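Long-range contacts in pectinesterase (Sitophilus oryzae, PDB 4PMH), which catalyses the hydrolysis of methyl esters in pectin, releasing methanol, and probably serves the weevil in digesting plant cell walls: residues Y220-I225 and T240-A245; S165-A170 and R194-Q199; N19-A24 and Q311-E316. One frame throughout, in Å; residues are numbered along the deposited sequence.

Interaction 1: residues Y220-I225 and T240-A245; sequences YIEGDI and TFYVKA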
loop_
_atom_site.group_PDB
_atom_site.type_symbol
_atom_site.label_atom_id
_atom_site.label_comp_id
_atom_site.label_asym_id
_atom_site.label_seq_id
_atom_site.Cartn_x
_atom_site.Cartn_y
_atom_site.Cartn_z
ATOM N N TYR A 220 1.482 -7.389 -7.833
ATOM C CA TYR A 220 0.520 -6.734 -8.704
ATOM C C TYR A 220 -0.500 -5.977 -7.841
ATOM O O TYR A 220 -1.134 -6.557 -6.950
ATOM C CB TYR A 220 -0.227 -7.791 -9.550
ATOM C CG TYR A 220 -1.347 -7.226 -10.401
ATOM C CD1 TYR A 220 -1.086 -6.680 -11.664
ATOM C CD2 TYR A 220 -2.668 -7.214 -9.943
ATOM C CE1 TYR A 220 -2.108 -6.165 -12.447
ATOM C CE2 TYR A 220 -3.699 -6.685 -10.722
ATOM C CZ TYR A 220 -3.417 -6.167 -11.967
ATOM O OH TYR A 220 -4.425 -5.621 -12.729
ATOM N N ILE A 221 -0.668 -4.694 -8.125
ATOM C CA ILE A 221 -1.500 -3.836 -7.330
ATOM C C ILE A 221 -2.396 -3.013 -8.258
ATOM O O ILE A 221 -1.889 -2.331 -9.159
ATOM C CB ILE A 221 -0.643 -2.871 -6.452
ATOM C CG1 ILE A 221 0.414 -3.642 -5.662
ATOM C CG2 ILE A 221 -1.531 -2.055 -5.517
ATOM C CD1 ILE A 221 1.477 -2.774 -5.049
ATOM N N GLU A 222 -3.712 -3.066 -8.038
ATOM C CA GLU A 222 -4.633 -2.306 -8.869
ATOM C C GLU A 222 -5.600 -1.458 -8.081
ATOM O O GLU A 222 -5.930 -1.757 -6.946
ATOM C CB GLU A 222 -5.413 -3.205 -9.866
ATOM C CG GLU A 222 -6.265 -4.306 -9.276
ATOM C CD GLU A 222 -7.052 -5.127 -10.323
ATOM O OE1 GLU A 222 -8.224 -5.430 -10.023
ATOM O OE2 GLU A 222 -6.524 -5.477 -11.414
ATOM N N GLY A 223 -6.072 -0.414 -8.742
ATOM C CA GLY A 223 -7.003 0.530 -8.166
ATOM C C GLY A 223 -7.230 1.661 -9.141
ATOM O O GLY A 223 -6.864 1.571 -10.310
ATOM N N ASP A 224 -7.830 2.729 -8.657
ATOM C CA ASP A 224 -8.025 3.901 -9.470
ATOM C C ASP A 224 -7.687 5.199 -8.761
ATOM O O ASP A 224 -7.159 6.076 -9.404
ATOM C CB ASP A 224 -9.433 3.950 -10.074
ATOM C CG ASP A 224 -10.552 3.757 -9.053
ATOM O OD1 ASP A 224 -10.387 4.044 -7.838
ATOM O OD2 ASP A 224 -11.641 3.313 -9.501
ATOM N N ILE A 225 -7.957 5.315 -7.456
ATOM C CA ILE A 225 -7.709 6.548 -6.704
ATOM C C ILE A 225 -6.967 6.292 -5.385
ATOM O O ILE A 225 -7.437 5.532 -4.510
ATOM C CB ILE A 225 -9.037 7.279 -6.392
ATOM C CG1 ILE A 225 -9.677 7.805 -7.685
ATOM C CG2 ILE A 225 -8.838 8.415 -5.378
ATOM C CD1 ILE A 225 -9.227 9.190 -8.090
ATOM N N THR A 240 3.895 -4.370 -10.416
ATOM C CA THR A 240 3.057 -3.797 -11.447
ATOM C C THR A 240 1.916 -3.058 -10.779
ATOM O O THR A 240 1.259 -3.620 -9.899
ATOM C CB THR A 240 2.494 -4.876 -12.404
ATOM O OG1 THR A 240 3.574 -5.504 -13.109
ATOM C CG2 THR A 240 1.551 -4.275 -13.430
ATOM N N PHE A 241 1.694 -1.816 -11.203
ATOM C CA PHE A 241 0.610 -0.982 -10.700
ATOM C C PHE A 241 -0.359 -0.741 -11.856
ATOM O O PHE A 241 0.045 -0.201 -12.908
ATOM C CB PHE A 241 1.149 0.365 -10.190
ATOM C CG PHE A 241 2.183 0.243 -9.102
ATOM C CD1 PHE A 241 3.522 0.073 -9.421
ATOM C CD2 PHE A 241 1.819 0.293 -7.760
ATOM C CE1 PHE A 241 4.482 -0.053 -8.417
ATOM C CE2 PHE A 241 2.761 0.153 -6.757
ATOM C CZ PHE A 241 4.105 -0.025 -7.087
ATOM N N TYR A 242 -1.622 -1.130 -11.676
ATOM C CA TYR A 242 -2.581 -1.158 -12.774
ATOM C C TYR A 242 -3.770 -0.260 -12.462
ATOM O O TYR A 242 -4.504 -0.504 -11.504
ATOM C CB TYR A 242 -3.051 -2.597 -13.013
ATOM C CG TYR A 242 -3.797 -2.791 -14.305
ATOM C CD1 TYR A 242 -5.133 -2.458 -14.397
ATOM C CD2 TYR A 242 -3.154 -3.295 -15.441
ATOM C CE1 TYR A 242 -5.819 -2.609 -15.580
ATOM C CE2 TYR A 242 -3.835 -3.452 -16.642
ATOM C CZ TYR A 242 -5.170 -3.099 -16.701
ATOM O OH TYR A 242 -5.895 -3.258 -17.862
ATOM N N VAL A 243 -3.947 0.769 -13.269
ATOM C CA VAL A 243 -5.016 1.731 -13.089
ATOM C C VAL A 243 -6.245 1.212 -13.810
ATOM O O VAL A 243 -6.262 1.131 -15.028
ATOM C CB VAL A 243 -4.661 3.096 -13.659
ATOM C CG1 VAL A 243 -5.754 4.107 -13.339
ATOM C CG2 VAL A 243 -3.333 3.565 -13.088
ATOM N N LYS A 244 -7.261 0.868 -13.041
ATOM C CA LYS A 244 -8.468 0.285 -13.580
ATOM C C LYS A 244 -9.384 1.362 -14.104
ATOM O O LYS A 244 -9.389 2.485 -13.618
ATOM C CB LYS A 244 -9.202 -0.508 -12.501
ATOM C CG LYS A 244 -8.590 -1.869 -12.198
ATOM C CD LYS A 244 -9.577 -2.803 -11.505
ATOM C CE LYS A 244 -10.673 -3.307 -12.435
ATOM N NZ LYS A 244 -10.279 -4.443 -13.317
ATOM N N ALA A 245 -10.182 0.991 -15.098
ATOM C CA ALA A 245 -11.134 1.906 -15.718
ATOM C C ALA A 245 -12.593 1.476 -15.487
ATOM O O ALA A 245 -13.524 2.191 -15.886
ATOM C CB ALA A 245 -10.835 2.006 -17.211
#
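Tyr220 rests the outer end of its ring on the root of Tyr242, and the pair illustrates how successive coils of a right-handed parallel beta-helix, the fold of the pectinesterase family, interlock. A chi1 of 175° sets CG of Tyr220 opposite its own backbone N and lays the ring along the strands, past CG2 of Thr240. Its CE1 comes within 3.7 Å of Tyr242 CB, and OH approaches the second ring obliquely, 3.3 Å from Tyr242 CG. Tyr220 OH donates to Glu222 OE2, an oxygen in the ring plane at its edge; the modelled 2.5 Å is very short. The Tyr242 ring leads away instead, and its OH bonds to Asp277. A leucine in place of Tyr220 would probably leave Glu222 OE2 without its hydroxyl partner and open a gap beside Tyr242 CB. On the other face Ile221 lies alongside Phe241, with Ile221 CD1 3.6 Å from Phe241 CE2. Its backbone is held twice: Ile221 N donates to Thr240 O, and Ile221 O receives Tyr242 N at 2.8 Å. Further on, Gly223 N donates to Tyr242 O and Gly223 O receives Lys244 N. Lys244 CD lies 3.3 Å from Glu222 OE1, but the chain bends beyond it and NZ stays 4.0 Å from that oxygen, beyond salt-bridge range.

Interaction 2: residues S165-A170 and R194-Q199; sequences SIENSA and RLLGHQ
Ser165 OG is gripped from two directions: Arg194 NH1 donates to it at 2.8 Å, and Pro98 O is its second partner. A bend at chi3 (56°) turns the guanidinium so that NH1 meets the serine of the adjacent strand. The bond is not ideally straight, with an N-H...O angle of 141°, and OG sits 22° out of the guanidinium plane. Leu196 CD2 packs over one face of the same group, 3.9 Å above it and toward its rim, adding an apolar wall to the polar grip. Next to it, Glu167 and Leu196 bring their CB atoms to 4.0 Å, and the carboxylate runs on to Thr104 through OE1. On the other face Ile166 and Leu195 run alongside each other in the same direction, with Ile166 CD1 3.8 Å from Leu195 CD2, and Leu181 touches both. Backbone bonds follow the parallel pattern, in which Ile166 bonds through N to Arg194 O and through O to Leu196 N, while Asn168 N donates to Leu196 O. Past Gly197 direct pairing gives way to water. One water lies in the plane of the His198 ring at its edge, 2.6 Å from ND1, and can serve Asn168 O and Ala170 O as well, although acceptors in its reach outnumber its protons. A second accepts His198 N at 2.7 Å, and a third joins Ala170 O to Gln199 N. Asp246 holds His198 NE2 at the far side of the imidazole. These strands belong to the parallel beta-helix of the pectinesterase family, and the loop beyond them carries Gln199, by similarity the stabiliser of the transition state.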
loop_
_atom_site.group_PDB
_atom_site.type_symbol
_atom_site.label_atom_id
_atom_site.label_comp_id
_atom_site.label_asym_id
_atom_site.label_seq_id
_atom_site.Cartn_x
_atom_site.Cartn_y
_atom_site.Cartn_z
ATOM N N SER A 165 -3.842 -13.538 -3.097
ATOM C CA SER A 165 -4.558 -12.366 -3.572
ATOM C C SER A 165 -5.431 -11.811 -2.449
ATOM O O SER A 165 -6.174 -12.556 -1.793
ATOM C CB SER A 165 -5.441 -12.753 -4.763
ATOM O OG SER A 165 -4.694 -13.230 -5.880
ATOM N N ILE A 166 -5.383 -10.499 -2.260
ATOM C CA ILE A 166 -6.227 -9.836 -1.292
ATOM C C ILE A 166 -7.036 -8.788 -2.021
ATOM O O ILE A 166 -6.481 -7.965 -2.745
ATOM C CB ILE A 166 -5.417 -9.130 -0.163
ATOM C CG1 ILE A 166 -4.425 -10.096 0.511
ATOM C CG2 ILE A 166 -6.354 -8.561 0.879
ATOM C CD1 ILE A 166 -3.341 -9.418 1.318
ATOM N N GLU A 167 -8.342 -8.795 -1.799
ATOM C CA GLU A 167 -9.223 -7.908 -2.517
ATOM C C GLU A 167 -10.260 -7.286 -1.612
ATOM O O GLU A 167 -10.886 -7.971 -0.811
ATOM C CB GLU A 167 -9.953 -8.687 -3.627
ATOM C CG GLU A 167 -11.061 -7.887 -4.293
ATOM C CD GLU A 167 -11.647 -8.626 -5.464
ATOM O OE1 GLU A 167 -12.033 -9.795 -5.271
ATOM O OE2 GLU A 167 -11.693 -8.038 -6.566
ATOM N N ASN A 168 -10.463 -5.985 -1.779
ATOM C CA ASN A 168 -11.680 -5.344 -1.289
ATOM C C ASN A 168 -12.429 -4.812 -2.520
ATOM O O ASN A 168 -12.002 -3.865 -3.180
ATOM C CB ASN A 168 -11.352 -4.258 -0.268
ATOM C CG ASN A 168 -12.576 -3.789 0.509
ATOM O OD1 ASN A 168 -13.714 -3.855 0.018
ATOM N ND2 ASN A 168 -12.347 -3.325 1.737
ATOM N N SER A 169 -13.543 -5.459 -2.829
ATOM C CA SER A 169 -14.182 -5.340 -4.133
ATOM C C SER A 169 -15.191 -4.200 -4.179
ATOM O O SER A 169 -15.882 -4.035 -5.169
ATOM C CB SER A 169 -14.857 -6.655 -4.524
ATOM O OG SER A 169 -15.886 -7.035 -3.614
ATOM N N ALA A 170 -15.260 -3.402 -3.127
ATOM C CA ALA A 170 -16.210 -2.287 -3.090
ATOM C C ALA A 170 -15.949 -1.288 -4.214
ATOM O O ALA A 170 -14.865 -0.699 -4.295
ATOM C CB ALA A 170 -16.162 -1.578 -1.752
ATOM N N ARG A 194 -1.105 -10.317 -5.169
ATOM C CA ARG A 194 -2.000 -9.520 -5.981
ATOM C C ARG A 194 -2.916 -8.761 -5.003
ATOM O O ARG A 194 -3.568 -9.379 -4.162
ATOM C CB ARG A 194 -2.825 -10.442 -6.914
ATOM C CG ARG A 194 -2.012 -11.318 -7.883
ATOM C CD ARG A 194 -2.859 -12.290 -8.717
ATOM N NE ARG A 194 -3.915 -11.618 -9.484
ATOM C CZ ARG A 194 -5.239 -11.706 -9.267
ATOM N NH1 ARG A 194 -5.763 -12.471 -8.308
ATOM N NH2 ARG A 194 -6.072 -11.009 -10.042
ATOM N N LEU A 195 -2.936 -7.440 -5.097
ATOM C CA LEU A 195 -3.668 -6.588 -4.183
ATOM C C LEU A 195 -4.680 -5.794 -5.021
ATOM O O LEU A 195 -4.282 -5.035 -5.902
ATOM C CB LEU A 195 -2.680 -5.680 -3.408
ATOM C CG LEU A 195 -1.511 -6.400 -2.710
ATOM C CD1 LEU A 195 -0.508 -5.396 -2.173
ATOM C CD2 LEU A 195 -2.024 -7.299 -1.592
ATOM N N LEU A 196 -5.983 -6.009 -4.779
ATOM C CA LEU A 196 -7.024 -5.589 -5.709
ATOM C C LEU A 196 -8.074 -4.700 -5.046
ATOM O O LEU A 196 -8.618 -5.023 -4.009
ATOM C CB LEU A 196 -7.742 -6.802 -6.318
ATOM C CG LEU A 196 -6.930 -8.039 -6.741
ATOM C CD1 LEU A 196 -7.859 -9.176 -7.149
ATOM C CD2 LEU A 196 -5.940 -7.729 -7.848
ATOM N N GLY A 197 -8.364 -3.585 -5.671
ATOM C CA GLY A 197 -9.345 -2.693 -5.134
ATOM C C GLY A 197 -9.587 -1.588 -6.112
ATOM O O GLY A 197 -9.319 -1.731 -7.306
ATOM N N HIS A 198 -10.106 -0.486 -5.596
ATOM C CA HIS A 198 -10.331 0.682 -6.416
ATOM C C HIS A 198 -9.732 1.889 -5.735
ATOM O O HIS A 198 -8.606 2.277 -6.075
ATOM C CB HIS A 198 -11.803 0.818 -6.739
ATOM C CG HIS A 198 -12.231 -0.117 -7.814
ATOM N ND1 HIS A 198 -12.697 -1.385 -7.551
ATOM C CD2 HIS A 198 -12.184 -0.002 -9.160
ATOM C CE1 HIS A 198 -12.934 -2.007 -8.689
ATOM N NE2 HIS A 198 -12.634 -1.188 -9.679
ATOM N N GLN A 199 -10.440 2.462 -4.766
ATOM C CA GLN A 199 -9.916 3.584 -3.991
ATOM C C GLN A 199 -9.309 3.062 -2.692
ATOM O O GLN A 199 -9.978 2.355 -1.962
ATOM C CB GLN A 199 -11.044 4.573 -3.691
ATOM C CG GLN A 199 -10.601 5.872 -3.060
ATOM C CD GLN A 199 -11.701 6.943 -3.059
ATOM O OE1 GLN A 199 -12.760 6.785 -3.687
ATOM N NE2 GLN A 199 -11.455 8.029 -2.355
HETATM O O HOH W 1 -11.159 -0.600 -3.148
HETATM O O HOH W 2 -12.912 -2.364 -5.111
HETATM O O HOH W 3 -13.057 1.502 -3.594
#

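Interaction 3: residues N19-A24 and Q311-E316; sequences NYFTTA and QLIIKE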
loop_
_atom_site.group_PDB
_atom_site.type_symbol
_atom_site.label_atom_id
_atom_site.label_comp_id
_atom_site.label_asym_id
_atom_site.label_seq_id
_atom_site.Cartn_x
_atom_site.Cartn_y
_atom_site.Cartn_z
ATOM N N ASN A 19 21.953 8.435 -6.576
ATOM C CA ASN A 19 22.745 7.541 -5.714
ATOM C C ASN A 19 22.287 7.535 -4.240
ATOM O O ASN A 19 22.630 6.617 -3.486
ATOM C CB ASN A 19 24.253 7.878 -5.782
ATOM C CG ASN A 19 24.845 7.705 -7.166
ATOM O OD1 ASN A 19 25.444 8.637 -7.725
ATOM N ND2 ASN A 19 24.694 6.516 -7.731
ATOM N N TYR A 20 21.519 8.542 -3.825
ATOM C CA TYR A 20 21.001 8.570 -2.458
ATOM C C TYR A 20 19.717 7.753 -2.319
ATOM O O TYR A 20 19.212 7.611 -1.207
ATOM C CB TYR A 20 20.736 10.000 -1.968
ATOM C CG TYR A 20 21.858 10.970 -2.264
ATOM C CD1 TYR A 20 23.205 10.589 -2.131
ATOM C CD2 TYR A 20 21.577 12.271 -2.686
ATOM C CE1 TYR A 20 24.232 11.478 -2.420
ATOM C CE2 TYR A 20 22.594 13.164 -2.971
ATOM C CZ TYR A 20 23.918 12.772 -2.832
ATOM O OH TYR A 20 24.921 13.683 -3.126
ATOM N N PHE A 21 19.190 7.235 -3.431
ATOM C CA PHE A 21 17.891 6.555 -3.420
ATOM C C PHE A 21 17.972 5.228 -4.111
ATOM O O PHE A 21 17.861 5.132 -5.332
ATOM C CB PHE A 21 16.853 7.439 -4.088
ATOM C CG PHE A 21 16.737 8.772 -3.452
ATOM C CD1 PHE A 21 16.077 8.918 -2.243
ATOM C CD2 PHE A 21 17.337 9.880 -4.035
ATOM C CE1 PHE A 21 15.965 10.160 -1.650
ATOM C CE2 PHE A 21 17.245 11.122 -3.441
ATOM C CZ PHE A 21 16.560 11.265 -2.249
ATOM N N THR A 22 18.154 4.195 -3.306
ATOM C CA THR A 22 18.374 2.850 -3.775
ATOM C C THR A 22 17.654 1.927 -2.784
ATOM O O THR A 22 17.273 2.366 -1.690
ATOM C CB THR A 22 19.881 2.506 -3.772
ATOM O OG1 THR A 22 20.337 2.412 -2.417
ATOM C CG2 THR A 22 20.682 3.569 -4.491
ATOM N N THR A 23 17.501 0.653 -3.126
ATOM C CA THR A 23 16.881 -0.290 -2.194
ATOM C C THR A 23 17.619 -0.283 -0.861
ATOM O O THR A 23 16.994 -0.278 0.198
ATOM C CB THR A 23 16.842 -1.748 -2.724
ATOM O OG1 THR A 23 18.192 -2.222 -2.890
ATOM C CG2 THR A 23 16.072 -1.853 -4.040
ATOM N N ALA A 24 18.949 -0.273 -0.921
ATOM C CA ALA A 24 19.772 -0.303 0.283
ATOM C C ALA A 24 19.545 0.922 1.167
ATOM O O ALA A 24 19.586 0.879 2.383
ATOM C CB ALA A 24 21.243 -0.399 -0.107
ATOM N N GLN A 311 6.514 11.602 0.168
ATOM C CA GLN A 311 7.780 11.376 -0.528
ATOM C C GLN A 311 7.659 10.138 -1.395
ATOM O O GLN A 311 7.229 9.087 -0.914
ATOM C CB GLN A 311 8.927 11.220 0.468
ATOM C CG GLN A 311 10.329 11.477 -0.086
ATOM C CD GLN A 311 10.935 10.319 -0.852
ATOM O OE1 GLN A 311 10.580 9.155 -0.644
ATOM N NE2 GLN A 311 11.860 10.636 -1.763
ATOM N N LEU A 312 8.052 10.281 -2.666
ATOM C CA LEU A 312 7.962 9.227 -3.667
ATOM C C LEU A 312 9.017 9.394 -4.757
ATOM O O LEU A 312 9.099 10.427 -5.374
ATOM C CB LEU A 312 6.596 9.247 -4.352
ATOM C CG LEU A 312 6.417 8.356 -5.572
ATOM C CD1 LEU A 312 6.575 6.871 -5.261
ATOM C CD2 LEU A 312 5.037 8.604 -6.150
ATOM N N ILE A 313 9.788 8.349 -4.993
ATOM C CA ILE A 313 10.685 8.279 -6.132
ATOM C C ILE A 313 10.326 7.083 -7.019
ATOM O O ILE A 313 10.216 5.955 -6.537
ATOM C CB ILE A 313 12.129 8.196 -5.652
ATOM C CG1 ILE A 313 12.504 9.559 -5.060
ATOM C CG2 ILE A 313 13.069 7.803 -6.808
ATOM C CD1 ILE A 313 13.852 9.562 -4.396
ATOM N N ILE A 314 10.114 7.350 -8.308
ATOM C CA ILE A 314 9.944 6.293 -9.308
ATOM C C ILE A 314 11.203 6.256 -10.147
ATOM O O ILE A 314 11.509 7.214 -10.854
ATOM C CB ILE A 314 8.720 6.524 -10.182
ATOM C CG1 ILE A 314 7.461 6.530 -9.317
ATOM C CG2 ILE A 314 8.610 5.435 -11.245
ATOM C CD1 ILE A 314 6.245 7.108 -9.996
ATOM N N LYS A 315 11.949 5.163 -10.024
ATOM C CA LYS A 315 13.275 5.020 -10.635
ATOM C C LYS A 315 13.364 3.787 -11.541
ATOM O O LYS A 315 12.951 2.700 -11.139
ATOM C CB LYS A 315 14.306 4.851 -9.523
ATOM C CG LYS A 315 15.735 4.618 -9.987
ATOM C CD LYS A 315 16.681 4.890 -8.827
ATOM C CE LYS A 315 18.140 4.633 -9.190
ATOM N NZ LYS A 315 19.007 4.841 -8.003
ATOM N N GLU A 316 13.924 3.954 -12.746
ATOM C CA GLU A 316 14.184 2.831 -13.660
ATOM C C GLU A 316 12.979 1.916 -13.831
ATOM O O GLU A 316 13.073 0.697 -13.824
ATOM C CB GLU A 316 15.479 2.116 -13.237
ATOM C CG GLU A 316 16.626 3.109 -13.358
ATOM C CD GLU A 316 17.982 2.595 -12.963
ATOM O OE1 GLU A 316 18.077 1.418 -12.600
ATOM O OE2 GLU A 316 18.951 3.387 -13.043
#
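Phe21 presents both its ring and its carbonyl to strand 311-315, and each finds a different kind of partner. Lys315 NZ donates to Phe21 O at 2.9 Å, coming in 28° from the carbonyl plane. Two residues earlier on the strand, the CD1 methyl of Ile313 is modelled over one face of the Phe21 ring, though too close for the detail to be trusted; the side chains cross at about a right angle. Gln311 completes the row, its NE2 4.1 Å from Phe21 CE1, with amide and ring planes only 14° from parallel. Thr22 contributes its methyl, CG2, which runs beside the lysine tip 4.1 Å from NZ.

The next shell explains these positions. Tyr20 CB covers the opposite face of the Phe21 ring, 3.9 Å above its plane, while Leu13, Leu348 and Tyr26 also pack on the phenyl group. Tyr26 is shared, since it touches Ile313 and bonds through OH to Gln311 OE1, an oxygen that Gly266 N holds too. Thr22 is the N-cap of helix 23-27: its OG1, placed between backbone N and carbonyl carbon (chi1 69°), receives Thr25 N, capping the first turn. Lys315 is extended throughout, which carries NZ across to the N-terminal segment.

The chemistry therefore has two halves. Aromatic and aliphatic surface seals the N-terminal segment onto the beta-helix, and the amino group of a buried lysine meets backbone oxygens: Phe21 O, with Ser18 O as a weak second acceptor. If the lysine is charged, as is likely, these carbonyl dipoles would offset part of the cost of burying it.

Overall arrangement
Interactions 1 and 2 belong to one parallel sheet of the beta-helix, in which strands 165-168, 194-196, 220-223 and 240-243 follow one another; their centres are 9 Å apart. The two middle segments join them directly, through probable hydrogen bonds from Leu195 N to Tyr220 O and from Asp224 N to His198 O, each 2.7 Å. Both lead to the catalytic groups inferred by similarity: the side chain of Asp224 is about 4 Å from that of Gln199 and about 8 Å from that of Asp226. Interaction 3 stands apart, its centre 21 Å from that of interaction 1 and 26 Å from that of interaction 2, and fastens the N-terminal segment to a different sheet.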